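Local coordinates for protein alpha-1,2-Mannosidase (Trichoderma reesei, PDB 1HCU) that hydrolyses alpha-1,2-linked mannose residues as a family 47 glycoside hydrolase, probably trimming high-mannose N-glycans with the help of a calcium ion, at residues Y250-Y255 with G320-E325; N315-G320 with F331-A336; A401-G406 with Q472-G477. All coordinates share one frame; numbering follows the deposited sequence.

Overall arrangement
Helix 312-323 is the common element of this example: contact 1 joins it to helix 245-257, contact 2 joins it to helix 326-344, and the two share Gly320 while their segments alternate along the chain. Contact 3 comes later and fastens the end of helix 393-405 to the 472-477 loop. The centres lie about 11 Å apart for contacts 1 and 2 and for contacts 2 and 3, and about 13 Å for contacts 1 and 3. Ile317 and Ile333 of contact 2 reach Ala401 and Val404 of contact 3, and Ile321 of contact 1 also touches Val404. Together they illustrate how the helical barrel of family 47 mannosidases is knit from neighbouring helices and from the loop leading into its C-terminal strands.

Contact 1 (Y250-Y255 with G320-E325); sequences YLIKMY and GILLNE
Ile252 and Tyr255 on helix 245-257 meet Leu322 and Leu323, near the C-terminal end of helix 312-323, in a small apolar contact without a hydrogen bond between the segments. It is partly buried, its centre about 17 Å from the centre of the chain. Leu322 enters between the two side chains of the other helix. Its CD2 methyl lies 3.9 Å from Ile252 CG1 and also rests against the backbone, 3.7 Å from Ile252 O, while its CB faces Tyr255 CD2. The tyrosine ring swings out toward the partner helix because its CG is trans to the backbone N (chi1 180°), which carries the CE2 corner across to the neighbouring leucines. There CE2 lies 3.9 Å from Leu323 CD2, the side chains crossing at a slant, and the carbonyl oxygen Leu322 O sits near the ring plane at the edge, 4.0 Å from Tyr255 CE2. The second methyl of Leu323, CD1, approaches Ile252 CD1 more loosely at 4.4 Å. Helix 263-280 closes in from a third direction, with Trp269 on Ile252 and Lys266 against both Tyr255 and Leu323. Just past the leucines helix 312-323 stops in a Schellman motif: Asn324 takes positive phi, and Glu325 N bonds back to Gly320 O at 3.0 Å. Glu325 then stands at the N-cap of helix 326-344, which makes the turn between the helices very short. Interleaved aliphatic and aromatic side chains between helices joined by tight turns are what one expects of the alpha/alpha barrel of family 47 mannosidases.

Contact 2 (N315-G320 with F331-A336); sequences NFILGG and FGIKLA
Phe316 O accepts the backbone N-H of Gly320 at 2.9 Å, and across the interface Gly332 O receives that of Ala336 at the same length; with such polar groups used inside each helix, the contact itself is apolar. It is an antiparallel helical hairpin of the alpha/alpha barrel: segments 315-320 and 331-336, on the successive helices 312-323 and 326-344, have axes at 160° that come within 8.0 Å. Close approach depends on Gly332, whose CA lies 3.7 Å from Phe316 CB; a beta carbon there would fall 2.7 Å from Ile317 CG1, a clash. Beside this glycine two rings meet in a tilted edge-to-face pair. Phe331, with CG opposite its backbone N (chi1 -172°), presents an edge to the face of Phe316, its CD1 sitting 3.5 Å from Phe316 CD2 and displaced toward the rim, with the planes 60° apart. Leu335 CD2 reaches the same ring obliquely, and beyond the hairpin Trp240 and helix 263-280 pack on Phe316. Replacing Phe316 with alanine removes the ring, which is likely to leave the edge of Phe331 without the face it leans on and open a gap beside Leu335. On the other flank Ile317 CG1 passes over Gly332 CA, and the extended end of the chain brings Ile317 CD1 to within 3.8 Å of Ile333 CD1.

Contact 3 (A401-G406 with Q472-G477); sequences AYRVTG and QVQATG
Two bends in the side chain of Arg403, at chi2 (-58°) and chi3 (-47°), fold its guanidinium back along the neighbouring loop and lay it over Gln472, whose own chain also bends at chi2. The folded arginine offers different parts of itself to different partners. Its edge grips a carbonyl: NE donates to Val473 O at 3.0 Å with a fairly straight N-H...O angle of 157°, and NH2 adds a weak bond to the same oxygen at 3.3 Å. One face lies over Gln472 CB, which stands 3.8 Å above the guanidinium plane near its centre. The aliphatic stem runs alongside Val473 CG2, modelled so close that the exact spacing is doubtful. The positive charge is balanced by Glu468, which forms a salt bridge with Arg403 NH1. In the fold, this joins the last turn of helix 393-405 to an irregular segment running from helix 451-465 toward strand 481-483; that chain continues to Thr485, a calcium-binding residue, within the C-terminal hairpin that in family 47 enzymes plugs the alpha/alpha barrel. The loop is shaped by its own bonds, too. Gln474 NE2 reaches Gln472 O at 2.9 Å, coming from above the carbonyl plane, and a type I beta turn follows from Gln474 to Gly477. Near the start of that turn Ala475 packs its CB against the helix backbone, 3.2 Å from Arg403 O. A water fills the angle between the segments: it donates to Arg403 O and accepts from Ala475 N at 2.7 Å, with a weaker bond from Arg403 NH2. Val473 N, meanwhile, is hydrogen-bonded to Tyr399 OH, one turn back on the same helix as Arg403.

Contact 1 (Y250-Y255 with G320-E325)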
ATOM      1  N   TYR A 250       0.797  -3.788   8.998  1.00  9.49           N
ATOM      2  CA  TYR A 250       1.711  -3.106   9.910  1.00 11.38           C
ATOM      3  C   TYR A 250       2.050  -3.891  11.170  1.00 10.82           C
ATOM      4  O   TYR A 250       3.052  -3.616  11.827  1.00 12.02           O
ATOM      5  CB  TYR A 250       1.171  -1.718  10.288  1.00 13.58           C
ATOM      6  CG  TYR A 250       1.526  -0.617   9.297  1.00 16.43           C
ATOM      7  CD1 TYR A 250       1.214   0.723   9.565  1.00 19.58           C
ATOM      8  CD2 TYR A 250       2.135  -0.913   8.081  1.00 19.30           C
ATOM      9  CE1 TYR A 250       1.494   1.737   8.635  1.00 19.49           C
ATOM     10  CE2 TYR A 250       2.420   0.095   7.145  1.00 20.46           C
ATOM     11  CZ  TYR A 250       2.094   1.409   7.424  1.00 18.02           C
ATOM     12  OH  TYR A 250       2.332   2.371   6.472  1.00 13.65           O
ATOM     13  N   LEU A 251       1.222  -4.872  11.502  1.00  9.66           N
ATOM     14  CA  LEU A 251       1.465  -5.695  12.672  1.00  9.75           C
ATOM     15  C   LEU A 251       2.805  -6.420  12.544  1.00 11.17           C
ATOM     16  O   LEU A 251       3.653  -6.348  13.440  1.00 10.38           O
ATOM     17  CB  LEU A 251       0.340  -6.710  12.828  1.00  9.69           C
ATOM     18  CG  LEU A 251      -0.611  -6.634  14.028  1.00  9.73           C
ATOM     19  CD1 LEU A 251      -0.920  -5.226  14.452  1.00  8.98           C
ATOM     20  CD2 LEU A 251      -1.874  -7.366  13.633  1.00  7.27           C
ATOM     21  N   ILE A 252       3.002  -7.111  11.426  1.00 10.99           N
ATOM     22  CA  ILE A 252       4.247  -7.836  11.211  1.00 10.60           C
ATOM     23  C   ILE A 252       5.376  -6.873  10.830  1.00 11.12           C
ATOM     24  O   ILE A 252       6.544  -7.130  11.132  1.00 11.10           O
ATOM     25  CB  ILE A 252       4.083  -8.910  10.105  1.00 10.27           C
ATOM     26  CG1 ILE A 252       5.337  -9.787  10.016  1.00  8.92           C
ATOM     27  CG2 ILE A 252       3.804  -8.240   8.777  1.00  9.38           C
ATOM     28  CD1 ILE A 252       5.611 -10.607  11.256  1.00  7.59           C
ATOM     29  N   LYS A 253       5.037  -5.760  10.184  1.00 10.37           N
ATOM     30  CA  LYS A 253       6.071  -4.809   9.793  1.00 12.27           C
ATOM     31  C   LYS A 253       6.703  -4.098  10.986  1.00 12.02           C
ATOM     32  O   LYS A 253       7.874  -3.719  10.938  1.00 15.49           O
ATOM     33  CB  LYS A 253       5.529  -3.805   8.771  1.00 10.97           C
ATOM     34  CG  LYS A 253       5.371  -4.423   7.383  1.00 12.20           C
ATOM     35  CD  LYS A 253       5.050  -3.393   6.311  1.00 11.09           C
ATOM     36  CE  LYS A 253       5.001  -4.037   4.930  1.00 10.59           C
ATOM     37  NZ  LYS A 253       4.708  -3.029   3.861  1.00 11.00           N
ATOM     38  N   MET A 254       5.933  -3.933  12.056  1.00 10.79           N
ATOM     39  CA  MET A 254       6.433  -3.304  13.271  1.00  8.42           C
ATOM     40  C   MET A 254       7.421  -4.268  13.913  1.00  8.82           C
ATOM     41  O   MET A 254       8.388  -3.850  14.559  1.00  8.77           O
ATOM     42  CB  MET A 254       5.286  -3.018  14.255  1.00  8.23           C
ATOM     43  CG  MET A 254       4.416  -1.825  13.894  1.00  8.66           C
ATOM     44  SD  MET A 254       5.419  -0.370  13.436  1.00 14.99           S
ATOM     45  CE  MET A 254       6.003   0.164  15.025  1.00 13.50           C
ATOM     46  N   TYR A 255       7.181  -5.564  13.727  1.00  9.38           N
ATOM     47  CA  TYR A 255       8.069  -6.582  14.288  1.00 10.44           C
ATOM     48  C   TYR A 255       9.424  -6.531  13.597  1.00 11.21           C
ATOM     49  O   TYR A 255      10.448  -6.856  14.200  1.00 11.68           O
ATOM     50  CB  TYR A 255       7.462  -7.975  14.125  1.00  9.42           C
ATOM     51  CG  TYR A 255       8.322  -9.096  14.669  1.00  9.76           C
ATOM     52  CD1 TYR A 255       8.538  -9.245  16.043  1.00  9.41           C
ATOM     53  CD2 TYR A 255       8.891 -10.031  13.810  1.00 10.64           C
ATOM     54  CE1 TYR A 255       9.299 -10.311  16.543  1.00  7.23           C
ATOM     55  CE2 TYR A 255       9.648 -11.093  14.295  1.00 11.41           C
ATOM     56  CZ  TYR A 255       9.848 -11.231  15.655  1.00 11.53           C
ATOM     57  OH  TYR A 255      10.596 -12.303  16.103  1.00 16.05           O
ATOM     58  N   GLY A 320       6.701 -14.907   6.811  1.00 12.54           N
ATOM     59  CA  GLY A 320       7.408 -16.177   6.762  1.00 13.28           C
ATOM     60  C   GLY A 320       8.914 -15.989   6.847  1.00 12.88           C
ATOM     61  O   GLY A 320       9.625 -16.821   7.412  1.00 13.21           O
ATOM     62  N   ILE A 321       9.408 -14.894   6.278  1.00 13.38           N
ATOM     63  CA  ILE A 321      10.836 -14.593   6.316  1.00 12.34           C
ATOM     64  C   ILE A 321      11.227 -14.242   7.751  1.00 12.96           C
ATOM     65  O   ILE A 321      12.079 -14.894   8.342  1.00 13.55           O
ATOM     66  CB  ILE A 321      11.179 -13.392   5.404  1.00 10.84           C
ATOM     67  CG1 ILE A 321      10.936 -13.764   3.947  1.00 11.24           C
ATOM     68  CG2 ILE A 321      12.637 -12.984   5.581  1.00  9.98           C
ATOM     69  CD1 ILE A 321      11.133 -12.614   3.008  1.00  6.90           C
ATOM     70  N   LEU A 322      10.587 -13.215   8.304  1.00 13.82           N
ATOM     71  CA  LEU A 322      10.863 -12.766   9.666  1.00 14.45           C
ATOM     72  C   LEU A 322      10.661 -13.837  10.729  1.00 16.14           C
ATOM     73  O   LEU A 322      11.295 -13.793  11.779  1.00 18.46           O
ATOM     74  CB  LEU A 322       9.992 -11.558  10.012  1.00 13.10           C
ATOM     75  CG  LEU A 322      10.425 -10.145   9.606  1.00 15.85           C
ATOM     76  CD1 LEU A 322      11.133 -10.152   8.275  1.00 15.71           C
ATOM     77  CD2 LEU A 322       9.189  -9.248   9.560  1.00 12.71           C
ATOM     78  N   LEU A 323       9.783 -14.800  10.477  1.00 15.67           N
ATOM     79  CA  LEU A 323       9.533 -15.840  11.475  1.00 15.74           C
ATOM     80  C   LEU A 323      10.114 -17.203  11.137  1.00 16.50           C
ATOM     81  O   LEU A 323       9.934 -18.148  11.898  1.00 15.86           O
ATOM     82  CB  LEU A 323       8.030 -15.988  11.710  1.00 13.51           C
ATOM     83  CG  LEU A 323       7.362 -14.748  12.288  1.00 14.98           C
ATOM     84  CD1 LEU A 323       5.865 -14.926  12.277  1.00 11.82           C
ATOM     85  CD2 LEU A 323       7.889 -14.499  13.703  1.00 13.64           C
ATOM     86  N   ASN A 324      10.812 -17.302  10.008  1.00 17.64           N
ATOM     87  CA  ASN A 324      11.390 -18.575   9.574  1.00 20.70           C
ATOM     88  C   ASN A 324      10.336 -19.675   9.505  1.00 19.76           C
ATOM     89  O   ASN A 324      10.610 -20.826   9.843  1.00 20.04           O
ATOM     90  CB  ASN A 324      12.514 -19.028  10.512  1.00 23.80           C
ATOM     91  CG  ASN A 324      13.740 -18.138  10.434  1.00 28.28           C
ATOM     92  OD1 ASN A 324      14.332 -17.959   9.367  1.00 32.17           O
ATOM     93  ND2 ASN A 324      14.134 -17.577  11.572  1.00 30.78           N
ATOM     94  N   GLU A 325       9.133 -19.311   9.069  1.00 19.37           N
ATOM     95  CA  GLU A 325       8.023 -20.250   8.938  1.00 19.17           C
ATOM     96  C   GLU A 325       7.629 -20.459   7.482  1.00 16.58           C
ATOM     97  O   GLU A 325       6.966 -19.614   6.887  1.00 16.96           O
ATOM     98  CB  GLU A 325       6.800 -19.735   9.705  1.00 21.73           C
ATOM     99  CG  GLU A 325       6.892 -19.868  11.207  1.00 26.83           C
ATOM    100  CD  GLU A 325       6.997 -21.315  11.649  1.00 31.18           C
ATOM    101  OE1 GLU A 325       6.255 -22.167  11.101  1.00 33.15           O
ATOM    102  OE2 GLU A 325       7.815 -21.598  12.549  1.00 34.11           O
TER

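Contact 2 (N315-G320 with F331-A336)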
ATOM      1  N   ASN A 315       2.613  -9.959   2.104  1.00  9.38           N
ATOM      2  CA  ASN A 315       2.618  -9.857   3.556  1.00 10.32           C
ATOM      3  C   ASN A 315       2.886 -11.201   4.236  1.00 10.66           C
ATOM      4  O   ASN A 315       3.689 -11.265   5.170  1.00 11.46           O
ATOM      5  CB  ASN A 315       1.306  -9.261   4.072  1.00 10.04           C
ATOM      6  CG  ASN A 315       1.455  -8.671   5.457  1.00 10.12           C
ATOM      7  OD1 ASN A 315       2.307  -7.806   5.680  1.00 12.05           O
ATOM      8  ND2 ASN A 315       0.638  -9.127   6.393  1.00  8.90           N
ATOM      9  N   PHE A 316       2.222 -12.265   3.775  1.00  8.45           N
ATOM     10  CA  PHE A 316       2.435 -13.594   4.349  1.00  9.88           C
ATOM     11  C   PHE A 316       3.880 -14.026   4.135  1.00  9.16           C
ATOM     12  O   PHE A 316       4.490 -14.650   5.008  1.00  9.24           O
ATOM     13  CB  PHE A 316       1.491 -14.631   3.720  1.00 10.49           C
ATOM     14  CG  PHE A 316       0.176 -14.763   4.438  1.00 11.45           C
ATOM     15  CD1 PHE A 316      -0.856 -13.856   4.212  1.00 10.03           C
ATOM     16  CD2 PHE A 316      -0.008 -15.766   5.383  1.00 11.43           C
ATOM     17  CE1 PHE A 316      -2.050 -13.948   4.918  1.00 11.50           C
ATOM     18  CE2 PHE A 316      -1.203 -15.870   6.100  1.00 10.89           C
ATOM     19  CZ  PHE A 316      -2.227 -14.956   5.866  1.00 12.42           C
ATOM     20  N   ILE A 317       4.412 -13.687   2.962  1.00  9.05           N
ATOM     21  CA  ILE A 317       5.791 -14.000   2.619  1.00  7.80           C
ATOM     22  C   ILE A 317       6.698 -13.264   3.592  1.00  9.22           C
ATOM     23  O   ILE A 317       7.591 -13.877   4.190  1.00 10.04           O
ATOM     24  CB  ILE A 317       6.125 -13.576   1.159  1.00  7.43           C
ATOM     25  CG1 ILE A 317       5.467 -14.549   0.180  1.00  6.25           C
ATOM     26  CG2 ILE A 317       7.631 -13.545   0.941  1.00  8.57           C
ATOM     27  CD1 ILE A 317       5.477 -14.087  -1.253  1.00  2.87           C
ATOM     28  N   LEU A 318       6.461 -11.962   3.771  1.00  7.49           N
ATOM     29  CA  LEU A 318       7.277 -11.182   4.700  1.00  8.28           C
ATOM     30  C   LEU A 318       7.284 -11.827   6.077  1.00 10.15           C
ATOM     31  O   LEU A 318       8.343 -11.988   6.695  1.00 12.65           O
ATOM     32  CB  LEU A 318       6.757  -9.757   4.820  1.00  7.60           C
ATOM     33  CG  LEU A 318       7.504  -8.881   5.829  1.00  8.00           C
ATOM     34  CD1 LEU A 318       9.013  -8.917   5.566  1.00  7.87           C
ATOM     35  CD2 LEU A 318       6.983  -7.466   5.727  1.00  6.92           C
ATOM     36  N   GLY A 319       6.094 -12.196   6.549  1.00 10.70           N
ATOM     37  CA  GLY A 319       5.959 -12.841   7.845  1.00 11.32           C
ATOM     38  C   GLY A 319       6.716 -14.154   7.908  1.00 10.67           C
ATOM     39  O   GLY A 319       7.306 -14.478   8.928  1.00 10.84           O
ATOM     40  N   GLY A 320       6.701 -14.907   6.811  1.00 12.54           N
ATOM     41  CA  GLY A 320       7.408 -16.177   6.762  1.00 13.28           C
ATOM     42  C   GLY A 320       8.914 -15.989   6.847  1.00 12.88           C
ATOM     43  O   GLY A 320       9.625 -16.821   7.412  1.00 13.21           O
ATOM     44  N   PHE A 331       1.931 -20.171   1.686  1.00  9.72           N
ATOM     45  CA  PHE A 331       0.607 -19.578   1.545  1.00  8.71           C
ATOM     46  C   PHE A 331       0.698 -18.267   0.769  1.00  8.72           C
ATOM     47  O   PHE A 331      -0.127 -18.000  -0.096  1.00  9.35           O
ATOM     48  CB  PHE A 331      -0.038 -19.360   2.923  1.00  7.89           C
ATOM     49  CG  PHE A 331      -1.474 -18.934   2.851  1.00  7.40           C
ATOM     50  CD1 PHE A 331      -1.833 -17.615   3.080  1.00  7.79           C
ATOM     51  CD2 PHE A 331      -2.464 -19.843   2.497  1.00  6.81           C
ATOM     52  CE1 PHE A 331      -3.157 -17.202   2.955  1.00  8.34           C
ATOM     53  CE2 PHE A 331      -3.797 -19.441   2.369  1.00  7.14           C
ATOM     54  CZ  PHE A 331      -4.143 -18.120   2.596  1.00  7.61           C
ATOM     55  N   GLY A 332       1.719 -17.465   1.061  1.00 10.04           N
ATOM     56  CA  GLY A 332       1.894 -16.210   0.350  1.00 11.58           C
ATOM     57  C   GLY A 332       2.157 -16.421  -1.137  1.00 13.21           C
ATOM     58  O   GLY A 332       1.642 -15.680  -1.975  1.00 12.03           O
ATOM     59  N   ILE A 333       2.965 -17.428  -1.467  1.00 14.42           N
ATOM     60  CA  ILE A 333       3.284 -17.745  -2.861  1.00 15.33           C
ATOM     61  C   ILE A 333       2.007 -18.123  -3.618  1.00 15.73           C
ATOM     62  O   ILE A 333       1.803 -17.724  -4.766  1.00 15.81           O
ATOM     63  CB  ILE A 333       4.285 -18.933  -2.960  1.00 16.67           C
ATOM     64  CG1 ILE A 333       5.657 -18.514  -2.423  1.00 18.79           C
ATOM     65  CG2 ILE A 333       4.423 -19.398  -4.400  1.00 13.80           C
ATOM     66  CD1 ILE A 333       6.250 -17.315  -3.136  1.00 22.75           C
ATOM     67  N   LYS A 334       1.149 -18.893  -2.959  1.00 15.56           N
ATOM     68  CA  LYS A 334      -0.108 -19.334  -3.547  1.00 16.18           C
ATOM     69  C   LYS A 334      -1.001 -18.122  -3.795  1.00 15.63           C
ATOM     70  O   LYS A 334      -1.682 -18.030  -4.815  1.00 16.28           O
ATOM     71  CB  LYS A 334      -0.802 -20.330  -2.604  1.00 18.56           C
ATOM     72  CG  LYS A 334      -2.184 -20.791  -3.050  1.00 23.86           C
ATOM     73  CD  LYS A 334      -2.137 -21.385  -4.452  1.00 28.63           C
ATOM     74  CE  LYS A 334      -3.525 -21.625  -5.018  1.00 29.37           C
ATOM     75  NZ  LYS A 334      -4.169 -22.862  -4.497  1.00 35.33           N
ATOM     76  N   LEU A 335      -0.973 -17.183  -2.859  1.00 14.81           N
ATOM     77  CA  LEU A 335      -1.782 -15.977  -2.958  1.00 13.86           C
ATOM     78  C   LEU A 335      -1.317 -15.099  -4.116  1.00 14.28           C
ATOM     79  O   LEU A 335      -2.124 -14.627  -4.919  1.00 17.23           O
ATOM     80  CB  LEU A 335      -1.700 -15.200  -1.645  1.00 13.32           C
ATOM     81  CG  LEU A 335      -2.975 -14.959  -0.830  1.00 14.60           C
ATOM     82  CD1 LEU A 335      -3.874 -16.189  -0.828  1.00 13.04           C
ATOM     83  CD2 LEU A 335      -2.569 -14.569   0.589  1.00  9.28           C
ATOM     84  N   ALA A 336      -0.012 -14.880  -4.196  1.00 13.03           N
ATOM     85  CA  ALA A 336       0.553 -14.058  -5.250  1.00 13.15           C
ATOM     86  C   ALA A 336       0.183 -14.652  -6.608  1.00 14.85           C
ATOM     87  O   ALA A 336      -0.217 -13.941  -7.532  1.00 14.70           O
ATOM     88  CB  ALA A 336       2.063 -13.991  -5.095  1.00 11.18           C
TER

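Contact 3 (A401-G406 with Q472-G477)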
ATOM      1  N   ALA A 401       7.441 -12.518  -3.797  1.00 14.02           N
ATOM      2  CA  ALA A 401       7.560 -13.915  -4.219  1.00 13.43           C
ATOM      3  C   ALA A 401       8.945 -14.176  -4.821  1.00 13.61           C
ATOM      4  O   ALA A 401       9.589 -15.191  -4.515  1.00 14.41           O
ATOM      5  CB  ALA A 401       6.468 -14.260  -5.227  1.00 12.36           C
ATOM      6  N   TYR A 402       9.411 -13.246  -5.651  1.00 12.02           N
ATOM      7  CA  TYR A 402      10.725 -13.371  -6.272  1.00 12.99           C
ATOM      8  C   TYR A 402      11.853 -13.236  -5.239  1.00 12.56           C
ATOM      9  O   TYR A 402      12.787 -14.034  -5.229  1.00 13.26           O
ATOM     10  CB  TYR A 402      10.905 -12.319  -7.384  1.00 11.72           C
ATOM     11  CG  TYR A 402      12.294 -12.338  -7.977  1.00 12.39           C
ATOM     12  CD1 TYR A 402      13.233 -11.365  -7.641  1.00 11.64           C
ATOM     13  CD2 TYR A 402      12.709 -13.400  -8.786  1.00 13.81           C
ATOM     14  CE1 TYR A 402      14.547 -11.452  -8.078  1.00  8.20           C
ATOM     15  CE2 TYR A 402      14.023 -13.496  -9.228  1.00 11.96           C
ATOM     16  CZ  TYR A 402      14.938 -12.524  -8.867  1.00  9.82           C
ATOM     17  OH  TYR A 402      16.249 -12.648  -9.255  1.00  7.85           O
ATOM     18  N   ARG A 403      11.763 -12.231  -4.369  1.00 12.34           N
ATOM     19  CA  ARG A 403      12.791 -12.015  -3.345  1.00 12.63           C
ATOM     20  C   ARG A 403      12.946 -13.193  -2.397  1.00 11.75           C
ATOM     21  O   ARG A 403      14.025 -13.397  -1.838  1.00 11.67           O
ATOM     22  CB  ARG A 403      12.489 -10.756  -2.517  1.00 12.02           C
ATOM     23  CG  ARG A 403      12.489  -9.448  -3.304  1.00 15.48           C
ATOM     24  CD  ARG A 403      13.819  -9.201  -3.998  1.00 12.71           C
ATOM     25  NE  ARG A 403      14.929  -9.430  -3.084  1.00 12.79           N
ATOM     26  CZ  ARG A 403      16.213  -9.412  -3.433  1.00 13.01           C
ATOM     27  NH1 ARG A 403      16.570  -9.166  -4.685  1.00 11.30           N
ATOM     28  NH2 ARG A 403      17.141  -9.664  -2.526  1.00 12.69           N
ATOM     29  N   VAL A 404      11.872 -13.957  -2.194  1.00 12.02           N
ATOM     30  CA  VAL A 404      11.957 -15.108  -1.300  1.00 11.69           C
ATOM     31  C   VAL A 404      12.338 -16.410  -2.012  1.00 13.20           C
ATOM     32  O   VAL A 404      12.886 -17.304  -1.376  1.00 15.67           O
ATOM     33  CB  VAL A 404      10.634 -15.335  -0.502  1.00 11.28           C
ATOM     34  CG1 VAL A 404       9.588 -16.043  -1.355  1.00 10.93           C
ATOM     35  CG2 VAL A 404      10.926 -16.134   0.754  1.00  8.10           C
ATOM     36  N   THR A 405      12.065 -16.527  -3.313  1.00 13.45           N
ATOM     37  CA  THR A 405      12.408 -17.760  -4.038  1.00 13.31           C
ATOM     38  C   THR A 405      13.648 -17.667  -4.932  1.00 15.19           C
ATOM     39  O   THR A 405      14.395 -18.639  -5.076  1.00 14.56           O
ATOM     40  CB  THR A 405      11.269 -18.253  -4.967  1.00 12.14           C
ATOM     41  OG1 THR A 405      11.077 -17.308  -6.028  1.00 13.20           O
ATOM     42  CG2 THR A 405       9.976 -18.441  -4.205  1.00 12.79           C
ATOM     43  N   GLY A 406      13.856 -16.510  -5.549  1.00 15.99           N
ATOM     44  CA  GLY A 406      14.986 -16.365  -6.447  1.00 15.56           C
ATOM     45  C   GLY A 406      14.648 -16.994  -7.790  1.00 17.36           C
ATOM     46  O   GLY A 406      15.515 -17.165  -8.642  1.00 19.89           O
ATOM     47  N   GLN A 472      16.188  -3.741  -0.995  1.00 19.52           N
ATOM     48  CA  GLN A 472      15.635  -5.029  -1.415  1.00 18.78           C
ATOM     49  C   GLN A 472      15.363  -5.907  -0.190  1.00 19.48           C
ATOM     50  O   GLN A 472      16.164  -5.943   0.745  1.00 18.06           O
ATOM     51  CB  GLN A 472      16.620  -5.758  -2.346  1.00 18.32           C
ATOM     52  CG  GLN A 472      16.953  -5.053  -3.676  1.00 16.87           C
ATOM     53  CD  GLN A 472      15.956  -5.342  -4.798  1.00 18.05           C
ATOM     54  OE1 GLN A 472      16.157  -4.920  -5.940  1.00 18.12           O
ATOM     55  NE2 GLN A 472      14.890  -6.064  -4.481  1.00 16.93           N
ATOM     56  N   VAL A 473      14.242  -6.621  -0.182  1.00 18.55           N
ATOM     57  CA  VAL A 473      13.955  -7.478   0.959  1.00 19.84           C
ATOM     58  C   VAL A 473      14.818  -8.752   0.900  1.00 20.24           C
ATOM     59  O   VAL A 473      14.860  -9.441  -0.120  1.00 17.49           O
ATOM     60  CB  VAL A 473      12.448  -7.843   1.025  1.00 19.56           C
ATOM     61  CG1 VAL A 473      11.607  -6.578   1.172  1.00 19.83           C
ATOM     62  CG2 VAL A 473      12.041  -8.570  -0.213  1.00 24.08           C
ATOM     63  N   GLN A 474      15.528  -9.041   1.990  1.00 20.52           N
ATOM     64  CA  GLN A 474      16.395 -10.214   2.063  1.00 23.24           C
ATOM     65  C   GLN A 474      15.640 -11.444   2.568  1.00 23.60           C
ATOM     66  O   GLN A 474      15.056 -11.430   3.656  1.00 23.50           O
ATOM     67  CB  GLN A 474      17.586  -9.935   2.985  1.00 25.62           C
ATOM     68  CG  GLN A 474      18.365  -8.667   2.647  1.00 28.19           C
ATOM     69  CD  GLN A 474      18.884  -8.655   1.225  1.00 29.73           C
ATOM     70  OE1 GLN A 474      19.531  -9.599   0.784  1.00 30.95           O
ATOM     71  NE2 GLN A 474      18.607  -7.576   0.500  1.00 31.51           N
ATOM     72  N   ALA A 475      15.670 -12.507   1.768  1.00 23.94           N
ATOM     73  CA  ALA A 475      14.989 -13.755   2.094  1.00 24.36           C
ATOM     74  C   ALA A 475      15.558 -14.454   3.321  1.00 24.62           C
ATOM     75  O   ALA A 475      14.837 -15.142   4.040  1.00 24.90           O
ATOM     76  CB  ALA A 475      15.044 -14.698   0.902  1.00 24.29           C
ATOM     77  N   THR A 476      16.854 -14.295   3.553  1.00 25.28           N
ATOM     78  CA  THR A 476      17.480 -14.938   4.693  1.00 28.36           C
ATOM     79  C   THR A 476      17.711 -13.952   5.837  1.00 30.11           C
ATOM     80  O   THR A 476      18.728 -14.015   6.530  1.00 33.15           O
ATOM     81  CB  THR A 476      18.816 -15.595   4.301  1.00 27.78           C
ATOM     82  OG1 THR A 476      19.728 -14.588   3.850  1.00 29.67           O
ATOM     83  CG2 THR A 476      18.599 -16.620   3.186  1.00 28.92           C
ATOM     84  N   GLY A 477      16.760 -13.040   6.018  1.00 30.04           N
ATOM     85  CA  GLY A 477      16.851 -12.065   7.089  1.00 29.27           C
ATOM     86  C   GLY A 477      17.956 -11.038   6.964  1.00 29.34           C
ATOM     87  O   GLY A 477      18.672 -10.977   5.960  1.00 29.36           O
TER
HETATM   88  O   HOH W   1      16.625 -12.221  -0.781  1.00 23.38           O